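Local coordinates for protein cysteine hydrolase (Staphylococcus aureus, PDB 6KUA) that probably hydrolyses nicotinamide to nicotinic acid and ammonia, as a zinc-containing cysteine hydrolase of the isochorismatase family, at residues C24-I35 / P155-N163; Y107-D116 / H140-Y150. One frame throughout, in Å; residues are numbered along the deposited sequence.

Contact 1 (C24-I35 / P155-N163)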
loop_
_atom_site.group_PDB
_atom_site.type_symbol
_atom_site.label_atom_id
_atom_site.label_comp_id
_atom_site.label_asym_id
_atom_site.label_seq_id
_atom_site.Cartn_x
_atom_site.Cartn_y
_atom_site.Cartn_z
ATOM N N CYS A 24 24.634 -12.917 12.726
ATOM C CA CYS A 24 23.869 -13.464 13.838
ATOM C C CYS A 24 24.546 -14.666 14.474
ATOM O O CYS A 24 23.979 -15.250 15.405
ATOM C CB CYS A 24 22.462 -13.876 13.382
ATOM S SG CYS A 24 21.333 -12.500 13.232
ATOM N N GLY A 25 25.715 -15.068 13.984
ATOM C CA GLY A 25 26.491 -16.140 14.566
ATOM C C GLY A 25 25.697 -17.420 14.746
ATOM O O GLY A 25 24.762 -17.730 13.991
ATOM N N LYS A 26 26.063 -18.160 15.799
ATOM C CA LYS A 26 25.583 -19.526 16.014
ATOM C C LYS A 26 24.070 -19.695 15.898
ATOM O O LYS A 26 23.638 -20.671 15.263
ATOM C CB LYS A 26 26.075 -20.036 17.379
ATOM C CG LYS A 26 26.009 -21.561 17.538
ATOM C CD LYS A 26 25.727 -21.981 18.984
ATOM C CE LYS A 26 25.190 -23.413 19.060
ATOM N NZ LYS A 26 25.038 -23.928 20.459
ATOM N N PRO A 27 23.217 -18.830 16.479
ATOM C CA PRO A 27 21.766 -19.109 16.411
ATOM C C PRO A 27 21.224 -19.204 14.992
ATOM O O PRO A 27 20.524 -20.174 14.676
ATOM C CB PRO A 27 21.144 -17.945 17.202
ATOM C CG PRO A 27 22.174 -16.889 17.212
ATOM C CD PRO A 27 23.480 -17.625 17.286
ATOM N N GLY A 28 21.543 -18.240 14.121
ATOM C CA GLY A 28 21.113 -18.338 12.734
ATOM C C GLY A 28 21.662 -19.560 12.017
ATOM O O GLY A 28 21.035 -20.076 11.087
ATOM N N GLN A 29 22.845 -20.027 12.425
ATOM C CA GLN A 29 23.410 -21.249 11.869
ATOM C C GLN A 29 22.677 -22.483 12.376
ATOM O O GLN A 29 22.617 -23.498 11.673
ATOM C CB GLN A 29 24.901 -21.341 12.209
ATOM C CG GLN A 29 25.720 -20.130 11.768
ATOM C CD GLN A 29 27.141 -20.131 12.319
ATOM O OE1 GLN A 29 27.668 -21.171 12.729
ATOM N NE2 GLN A 29 27.768 -18.960 12.326
ATOM N N ASN A 30 22.106 -22.417 13.580
ATOM C CA ASN A 30 21.420 -23.573 14.147
ATOM C C ASN A 30 20.055 -23.837 13.521
ATOM O O ASN A 30 19.449 -24.861 13.835
ATOM C CB ASN A 30 21.252 -23.400 15.658
ATOM C CG ASN A 30 22.573 -23.203 16.373
ATOM O OD1 ASN A 30 23.453 -24.061 16.324
ATOM N ND2 ASN A 30 22.710 -22.080 17.058
ATOM N N ILE A 31 19.548 -22.951 12.661
ATOM C CA ILE A 31 18.263 -23.187 12.008
ATOM C C ILE A 31 18.425 -23.694 10.577
ATOM O O ILE A 31 17.422 -24.017 9.922
ATOM C CB ILE A 31 17.388 -21.915 12.045
ATOM C CG1 ILE A 31 17.898 -20.872 11.052
ATOM C CG2 ILE A 31 17.387 -21.303 13.426
ATOM C CD1 ILE A 31 17.126 -19.575 11.109
ATOM N N GLU A 32 19.667 -23.789 10.088
ATOM C CA GLU A 32 19.947 -24.196 8.714
ATOM C C GLU A 32 19.280 -25.526 8.366
ATOM O O GLU A 32 18.603 -25.651 7.336
ATOM C CB GLU A 32 21.471 -24.266 8.528
ATOM C CG GLU A 32 21.972 -24.745 7.172
ATOM C CD GLU A 32 23.499 -24.831 7.117
ATOM O OE1 GLU A 32 24.088 -24.605 6.033
ATOM O OE2 GLU A 32 24.114 -25.113 8.171
ATOM N N ASP A 33 19.441 -26.530 9.225
ATOM C CA ASP A 33 18.880 -27.843 8.920
ATOM C C ASP A 33 17.359 -27.789 8.833
ATOM O O ASP A 33 16.758 -28.460 7.986
ATOM C CB ASP A 33 19.315 -28.863 9.976
ATOM C CG ASP A 33 20.680 -29.474 9.685
ATOM O OD1 ASP A 33 21.391 -28.996 8.768
ATOM O OD2 ASP A 33 21.042 -30.443 10.397
ATOM N N PHE A 34 16.716 -26.997 9.699
ATOM C CA PHE A 34 15.258 -26.920 9.683
ATOM C C PHE A 34 14.749 -26.203 8.436
ATOM O O PHE A 34 13.735 -26.598 7.852
ATOM C CB PHE A 34 14.760 -26.218 10.942
ATOM C CG PHE A 34 13.265 -26.188 11.070
ATOM C CD1 PHE A 34 12.529 -25.127 10.552
ATOM C CD2 PHE A 34 12.597 -27.217 11.709
ATOM C CE1 PHE A 34 11.149 -25.092 10.675
ATOM C CE2 PHE A 34 11.216 -27.195 11.836
ATOM C CZ PHE A 34 10.492 -26.130 11.318
ATOM N N ILE A 35 15.433 -25.145 8.021
ATOM C CA ILE A 35 15.015 -24.418 6.825
ATOM C C ILE A 35 15.145 -25.303 5.587
ATOM O O ILE A 35 14.235 -25.355 4.747
ATOM C CB ILE A 35 15.824 -23.115 6.703
ATOM C CG1 ILE A 35 15.465 -22.154 7.846
ATOM C CG2 ILE A 35 15.567 -22.443 5.382
ATOM C CD1 ILE A 35 16.150 -20.808 7.723
ATOM N N PRO A 155 7.423 -21.213 12.719
ATOM C CA PRO A 155 7.936 -22.272 13.598
ATOM C C PRO A 155 9.144 -21.771 14.366
ATOM O O PRO A 155 10.070 -21.209 13.783
ATOM C CB PRO A 155 8.310 -23.397 12.624
ATOM C CG PRO A 155 8.574 -22.701 11.338
ATOM C CD PRO A 155 7.590 -21.543 11.295
ATOM N N ALA A 156 9.126 -21.968 15.683
ATOM C CA ALA A 156 10.211 -21.446 16.506
ATOM C C ALA A 156 11.553 -22.068 16.141
ATOM O O ALA A 156 12.596 -21.453 16.382
ATOM C CB ALA A 156 9.901 -21.678 17.983
ATOM N N GLU A 157 11.550 -23.271 15.567
ATOM C CA GLU A 157 12.774 -23.912 15.094
ATOM C C GLU A 157 13.283 -23.321 13.785
ATOM O O GLU A 157 14.382 -23.682 13.346
ATOM C CB GLU A 157 12.529 -25.414 14.899
ATOM C CG GLU A 157 12.949 -26.315 16.049
ATOM C CD GLU A 157 13.309 -27.733 15.565
ATOM O OE1 GLU A 157 14.518 -28.013 15.335
ATOM O OE2 GLU A 157 12.375 -28.559 15.402
ATOM N N GLY A 158 12.506 -22.447 13.140
ATOM C CA GLY A 158 12.843 -21.951 11.824
ATOM C C GLY A 158 13.268 -20.499 11.786
ATOM O O GLY A 158 13.542 -19.967 10.704
ATOM N N VAL A 159 13.353 -19.851 12.951
ATOM C CA VAL A 159 13.736 -18.448 13.045
ATOM C C VAL A 159 14.755 -18.280 14.171
ATOM O O VAL A 159 14.829 -19.094 15.092
ATOM C CB VAL A 159 12.506 -17.536 13.278
ATOM C CG1 VAL A 159 11.621 -17.489 12.020
ATOM C CG2 VAL A 159 11.695 -18.033 14.482
ATOM N N ALA A 160 15.545 -17.203 14.093
ATOM C CA ALA A 160 16.546 -16.914 15.117
ATOM C C ALA A 160 16.830 -15.421 15.192
ATOM O O ALA A 160 16.670 -14.687 14.216
ATOM C CB ALA A 160 17.855 -17.658 14.853
ATOM N N SER A 161 17.308 -14.984 16.361
ATOM C CA SER A 161 17.780 -13.615 16.532
ATOM C C SER A 161 19.052 -13.598 17.374
ATOM O O SER A 161 19.327 -14.520 18.144
ATOM C CB SER A 161 16.716 -12.728 17.196
ATOM O OG SER A 161 17.168 -11.387 17.262
ATOM N N PHE A 162 19.825 -12.515 17.236
ATOM C CA PHE A 162 20.942 -12.291 18.150
ATOM C C PHE A 162 20.468 -11.901 19.541
ATOM O O PHE A 162 21.243 -11.990 20.499
ATOM C CB PHE A 162 21.883 -11.210 17.600
ATOM C CG PHE A 162 21.199 -9.894 17.287
ATOM C CD1 PHE A 162 21.003 -8.935 18.283
ATOM C CD2 PHE A 162 20.770 -9.610 15.993
ATOM C CE1 PHE A 162 20.377 -7.725 17.998
ATOM C CE2 PHE A 162 20.147 -8.400 15.699
ATOM C CZ PHE A 162 19.950 -7.457 16.705
ATOM N N ASN A 163 19.214 -11.485 19.668
ATOM C CA ASN A 163 18.645 -10.972 20.907
ATOM C C ASN A 163 17.674 -12.015 21.448
ATOM O O ASN A 163 16.581 -12.194 20.900
ATOM C CB ASN A 163 17.955 -9.635 20.634
ATOM C CG ASN A 163 17.292 -9.047 21.858
ATOM O OD1 ASN A 163 17.340 -9.619 22.950
ATOM N ND2 ASN A 163 16.666 -7.883 21.680
HETATM O O HOH W 1 16.472 -25.455 14.119
#

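Contact 2 (Y107-D116 / H140-Y150)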
loop_
_atom_site.group_PDB
_atom_site.type_symbol
_atom_site.label_atom_id
_atom_site.label_comp_id
_atom_site.label_asym_id
_atom_site.label_seq_id
_atom_site.Cartn_x
_atom_site.Cartn_y
_atom_site.Cartn_z
ATOM N N TYR A 107 13.139 -3.916 6.003
ATOM C CA TYR A 107 13.018 -5.180 6.730
ATOM C C TYR A 107 11.805 -5.977 6.253
ATOM O O TYR A 107 11.883 -7.201 6.091
ATOM C CB TYR A 107 12.895 -4.930 8.233
ATOM C CG TYR A 107 13.924 -3.989 8.844
ATOM C CD1 TYR A 107 15.281 -4.270 8.791
ATOM C CD2 TYR A 107 13.518 -2.833 9.504
ATOM C CE1 TYR A 107 16.218 -3.404 9.362
ATOM C CE2 TYR A 107 14.431 -1.969 10.085
ATOM C CZ TYR A 107 15.777 -2.263 10.016
ATOM O OH TYR A 107 16.677 -1.396 10.592
ATOM N N ASP A 108 10.669 -5.296 6.050
ATOM C CA ASP A 108 9.405 -5.939 5.701
ATOM C C ASP A 108 9.460 -6.456 4.267
ATOM O O ASP A 108 9.590 -5.675 3.323
ATOM C CB ASP A 108 8.269 -4.930 5.882
ATOM C CG ASP A 108 6.903 -5.431 5.392
ATOM O OD1 ASP A 108 6.742 -6.604 4.959
ATOM O OD2 ASP A 108 5.957 -4.612 5.456
ATOM N N SER A 109 9.299 -7.769 4.110
ATOM C CA SER A 109 9.395 -8.415 2.803
ATOM C C SER A 109 8.306 -7.967 1.831
ATOM O O SER A 109 8.455 -8.172 0.618
ATOM C CB SER A 109 9.319 -9.932 2.985
ATOM O OG SER A 109 10.441 -10.431 3.714
ATOM N N PHE A 110 7.214 -7.381 2.327
ATOM C CA PHE A 110 6.128 -6.923 1.468
ATOM C C PHE A 110 6.277 -5.467 1.029
ATOM O O PHE A 110 5.585 -5.045 0.097
ATOM C CB PHE A 110 4.780 -7.075 2.176
ATOM C CG PHE A 110 4.371 -8.505 2.424
ATOM C CD1 PHE A 110 4.870 -9.211 3.515
ATOM C CD2 PHE A 110 3.479 -9.142 1.569
ATOM C CE1 PHE A 110 4.471 -10.539 3.756
ATOM C CE2 PHE A 110 3.083 -10.474 1.796
ATOM C CZ PHE A 110 3.582 -11.167 2.889
ATOM N N PHE A 111 7.144 -4.689 1.676
ATOM C CA PHE A 111 7.213 -3.262 1.382
ATOM C C PHE A 111 7.937 -3.013 0.068
ATOM O O PHE A 111 9.067 -3.466 -0.123
ATOM C CB PHE A 111 7.900 -2.504 2.511
ATOM C CG PHE A 111 7.859 -1.023 2.315
ATOM C CD1 PHE A 111 6.703 -0.313 2.589
ATOM C CD2 PHE A 111 8.951 -0.350 1.787
ATOM C CE1 PHE A 111 6.649 1.054 2.380
ATOM C CE2 PHE A 111 8.899 1.023 1.573
ATOM C CZ PHE A 111 7.757 1.716 1.869
ATOM N N GLY A 112 7.280 -2.305 -0.845
ATOM C CA GLY A 112 7.878 -1.987 -2.130
ATOM C C GLY A 112 8.214 -3.182 -3.004
ATOM O O GLY A 112 9.015 -3.051 -3.932
ATOM N N THR A 113 7.625 -4.344 -2.741
ATOM C CA THR A 113 7.864 -5.549 -3.520
ATOM C C THR A 113 6.555 -6.059 -4.112
ATOM O O THR A 113 5.471 -5.637 -3.701
ATOM C CB THR A 113 8.494 -6.660 -2.666
ATOM O OG1 THR A 113 7.470 -7.212 -1.824
ATOM C CG2 THR A 113 9.689 -6.117 -1.824
ATOM N N PRO A 114 6.620 -6.948 -5.097
ATOM C CA PRO A 114 5.391 -7.544 -5.628
ATOM C C PRO A 114 4.953 -8.808 -4.885
ATOM O O PRO A 114 4.168 -9.597 -5.423
ATOM C CB PRO A 114 5.770 -7.865 -7.074
ATOM C CG PRO A 114 7.243 -8.177 -6.993
ATOM C CD PRO A 114 7.802 -7.289 -5.915
ATOM N N LEU A 115 5.447 -9.018 -3.662
ATOM C CA LEU A 115 5.209 -10.290 -2.977
ATOM C C LEU A 115 3.718 -10.575 -2.823
ATOM O O LEU A 115 3.248 -11.665 -3.159
ATOM C CB LEU A 115 5.900 -10.298 -1.616
ATOM C CG LEU A 115 5.676 -11.583 -0.806
ATOM C CD1 LEU A 115 6.241 -12.802 -1.557
ATOM C CD2 LEU A 115 6.306 -11.443 0.590
ATOM N N ASP A 116 2.952 -9.607 -2.322
ATOM C CA ASP A 116 1.525 -9.844 -2.103
ATOM C C ASP A 116 0.833 -10.217 -3.410
ATOM O O ASP A 116 0.055 -11.184 -3.466
ATOM C CB ASP A 116 0.888 -8.606 -1.465
ATOM C CG ASP A 116 -0.618 -8.740 -1.259
ATOM O OD1 ASP A 116 -1.088 -9.838 -0.874
ATOM O OD2 ASP A 116 -1.337 -7.723 -1.461
ATOM N N HIS A 140 8.603 -7.786 11.013
ATOM C CA HIS A 140 8.017 -6.825 10.083
ATOM C C HIS A 140 7.291 -7.535 8.945
ATOM O O HIS A 140 6.215 -7.099 8.518
ATOM C CB HIS A 140 9.097 -5.891 9.530
ATOM C CG HIS A 140 9.636 -4.913 10.536
ATOM N ND1 HIS A 140 10.021 -3.635 10.192
ATOM C CD2 HIS A 140 9.878 -5.031 11.868
ATOM C CE1 HIS A 140 10.475 -3.005 11.264
ATOM N NE2 HIS A 140 10.394 -3.825 12.295
ATOM N N THR A 141 7.886 -8.608 8.418
ATOM C CA THR A 141 7.213 -9.394 7.392
ATOM C C THR A 141 5.928 -10.006 7.934
ATOM O O THR A 141 4.890 -9.956 7.271
ATOM C CB THR A 141 8.157 -10.480 6.866
ATOM O OG1 THR A 141 9.289 -9.858 6.247
ATOM C CG2 THR A 141 7.453 -11.400 5.848
ATOM N N ALA A 142 5.974 -10.560 9.157
ATOM C CA ALA A 142 4.787 -11.193 9.739
ATOM C C ALA A 142 3.653 -10.192 9.944
ATOM O O ALA A 142 2.481 -10.517 9.718
ATOM C CB ALA A 142 5.144 -11.864 11.070
ATOM N N ILE A 143 3.984 -8.962 10.348
ATOM C CA ILE A 143 2.965 -7.941 10.585
ATOM C C ILE A 143 2.261 -7.562 9.288
ATOM O O ILE A 143 1.032 -7.432 9.252
ATOM C CB ILE A 143 3.587 -6.706 11.263
ATOM C CG1 ILE A 143 3.965 -7.047 12.701
ATOM C CG2 ILE A 143 2.605 -5.524 11.205
ATOM C CD1 ILE A 143 4.937 -6.094 13.298
ATOM N N SER A 144 3.016 -7.400 8.199
ATOM C CA SER A 144 2.382 -7.122 6.915
ATOM C C SER A 144 1.541 -8.301 6.432
ATOM O O SER A 144 0.459 -8.101 5.872
ATOM C CB SER A 144 3.434 -6.767 5.868
ATOM O OG SER A 144 3.694 -5.376 5.936
ATOM N N ALA A 145 2.053 -9.530 6.585
ATOM C CA ALA A 145 1.260 -10.703 6.245
ATOM C C ALA A 145 -0.046 -10.691 7.016
ATOM O O ALA A 145 -1.118 -10.959 6.453
ATOM C CB ALA A 145 2.045 -11.994 6.533
ATOM N N TYR A 146 0.030 -10.335 8.301
ATOM C CA TYR A 146 -1.151 -10.266 9.141
ATOM C C TYR A 146 -2.133 -9.229 8.617
ATOM O O TYR A 146 -3.299 -9.550 8.353
ATOM C CB TYR A 146 -0.732 -9.971 10.585
ATOM C CG TYR A 146 -1.872 -9.580 11.473
ATOM C CD1 TYR A 146 -2.715 -10.546 12.037
ATOM C CD2 TYR A 146 -2.125 -8.244 11.748
ATOM C CE1 TYR A 146 -3.782 -10.176 12.857
ATOM C CE2 TYR A 146 -3.187 -7.874 12.557
ATOM C CZ TYR A 146 -4.003 -8.835 13.107
ATOM O OH TYR A 146 -5.044 -8.426 13.915
ATOM N N ASN A 147 -1.676 -7.989 8.416
ATOM C CA ASN A 147 -2.572 -6.945 7.908
ATOM C C ASN A 147 -3.184 -7.329 6.571
ATOM O O ASN A 147 -4.348 -7.022 6.305
ATOM C CB ASN A 147 -1.831 -5.613 7.767
ATOM C CG ASN A 147 -1.451 -5.005 9.111
ATOM O OD1 ASN A 147 -1.963 -5.414 10.149
ATOM N ND2 ASN A 147 -0.550 -4.029 9.092
ATOM N N LEU A 148 -2.417 -7.987 5.705
ATOM C CA LEU A 148 -2.936 -8.358 4.401
ATOM C C LEU A 148 -3.856 -9.587 4.465
ATOM O O LEU A 148 -4.359 -10.031 3.432
ATOM C CB LEU A 148 -1.764 -8.576 3.437
ATOM C CG LEU A 148 -0.967 -7.297 3.098
ATOM C CD1 LEU A 148 0.405 -7.634 2.583
ATOM C CD2 LEU A 148 -1.709 -6.415 2.082
ATOM N N GLY A 149 -4.099 -10.135 5.647
ATOM C CA GLY A 149 -5.093 -11.182 5.788
ATOM C C GLY A 149 -4.606 -12.581 5.493
ATOM O O GLY A 149 -5.423 -13.454 5.227
ATOM N N TYR A 150 -3.295 -12.817 5.510
ATOM C CA TYR A 150 -2.759 -14.161 5.372
ATOM C C TYR A 150 -2.818 -14.899 6.693
ATOM O O TYR A 150 -2.615 -14.306 7.757
ATOM C CB TYR A 150 -1.307 -14.116 4.898
ATOM C CG TYR A 150 -1.188 -13.666 3.490
ATOM C CD1 TYR A 150 -1.357 -14.561 2.448
ATOM C CD2 TYR A 150 -0.939 -12.332 3.190
ATOM C CE1 TYR A 150 -1.280 -14.154 1.151
ATOM C CE2 TYR A 150 -0.839 -11.906 1.883
ATOM C CZ TYR A 150 -1.002 -12.821 0.866
ATOM O OH TYR A 150 -0.917 -12.410 -0.439
HETATM O O HOH W 2 10.313 -2.649 7.452
HETATM O O HOH W 3 5.787 -3.994 8.164
#

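Contact 1 (C24-I35 / P155-N163)
Phe34 lays its ring over the turn at Pro155-Gly158, with the CB of Glu157 above one face, 3.8 Å from the ring centroid and 18° off the ring normal, a CH-pi contact displaced toward the rim. The Phe34 and Glu157 side chains cross at about a right angle. With CG anti to the backbone N (chi1 -175°), the Phe34 ring is directed at this turn, where CE1 comes within 3.6 Å of Pro155 CG. Its CD1 lies 3.4 Å from the CA of Gly158, a close fit against a residue without a side chain. Three residues earlier, just before the helix, Ile31 points at the same backbone. Its CG1 sits between the backbone N and the carbonyl carbon (chi1 74°), which sends CD1 to the carbonyl O of Gly158 at 3.6 Å while the other branch, CG2, meets Ala160 CB at 3.9 Å. Ala160 CB also rests on the backbone of Pro27 and Gly28, 3.7 Å from Pro27 O. At the far end Cys24 SG approaches the edge of the Phe162 ring near its plane, 4.0 Å from CD2, a sulfur-aromatic contact. No direct hydrogen bond joins the two segments; a water within hydrogen-bonding distance of both Asn30 O and Glu157 O links them. The contact is thus mainly apolar, packing the short helix 25-29 and the start of helix 32-44 along the end of strand 151-160, an edge strand of the parallel sheet within this chain. Tyr11 OH hydrogen-bonds to Gly28 O and its side chain packs on Ile31 and Ile35, strand 126-132 meets Ile31, Ile35 and Pro155, and helix 164-176 packs against Val159, whose CB points away from segment 24-35.

Contact 2 (Y107-D116 / H140-Y150)
Side-chain hydrogen bonds and the packing of the Phe110 ring join a loop to a helix here: in the alpha/beta fold of the isochorismatase family, the turns after strand 99-104 pack on helix 137-147 and on Leu148 and Tyr150, which flank the Schellman glycine Gly149. Asp108 forms an Asx turn, its OD1 accepting from Phe110 N from above the carboxylate plane. Its CG stands anti to the backbone N (chi1 173°), which brings the carboxylate beside Ser144; Ser144 OG is modelled only 2.4 Å from Asp108 OD2, so the exact geometry of that pair is doubtful. A water donates to Asp108 OD2 and His140 O. Thr141 OG1 takes two donors from Ser109, the backbone N at 3.0 Å and OG at 2.8 Å, and also bonds to Cys137 O. The Phe110 ring lies along the helix: CE1 is 3.7 Å from Thr141 CG2, CD1 approaches Ser144 CB, and CD2 comes within 3.6 Å of Leu148 CD1, the Phe110 and Leu148 side chains sliding past each other in opposite directions. Leu115 CD2 sits over the centre of one face of the same ring, 3.5 Å above its plane. At the other end Tyr107 turns its ring edge toward the face of His140, an offset edge-to-face pair with centroids 5.2 Å apart and planes at 87°. Tyr107 OH hydrogen-bonds to Ser177 O, and His140 NE2 to His173 NE2, both partners on the second subunit. Arg120 of the fourth subunit makes a cation-pi contact with Tyr150, while Arg120 of the same chain forms a salt bridge with Asp116 OD2. Tyr150 OH donates to the other carboxylate oxygen, Asp116 OD1, at 2.6 Å, nearly along the C-O axis, with the carboxylate and ring planes 86° apart.

Overall arrangement
From the N terminus, strand 4-9 leads through helix 13-16 to segment 24-35, the first half of contact 1. The chain then runs through strands 48-54 and 99-104 to segment 107-116, crosses strand 126-132, and enters helix 137-147, where contact 2 closes its shorter loop. Strand 151-160 follows directly, and its end closes the long loop of contact 1, inside which contact 2 is nested. The two lie on opposite sides of the chain's centre, about 21 Å between centres, and do not touch. Contact 1 sets the chain's early helices against one edge strand of the sheet; contact 2, within that loop, links the sheet's other edge to the helix leading into strand 151-160.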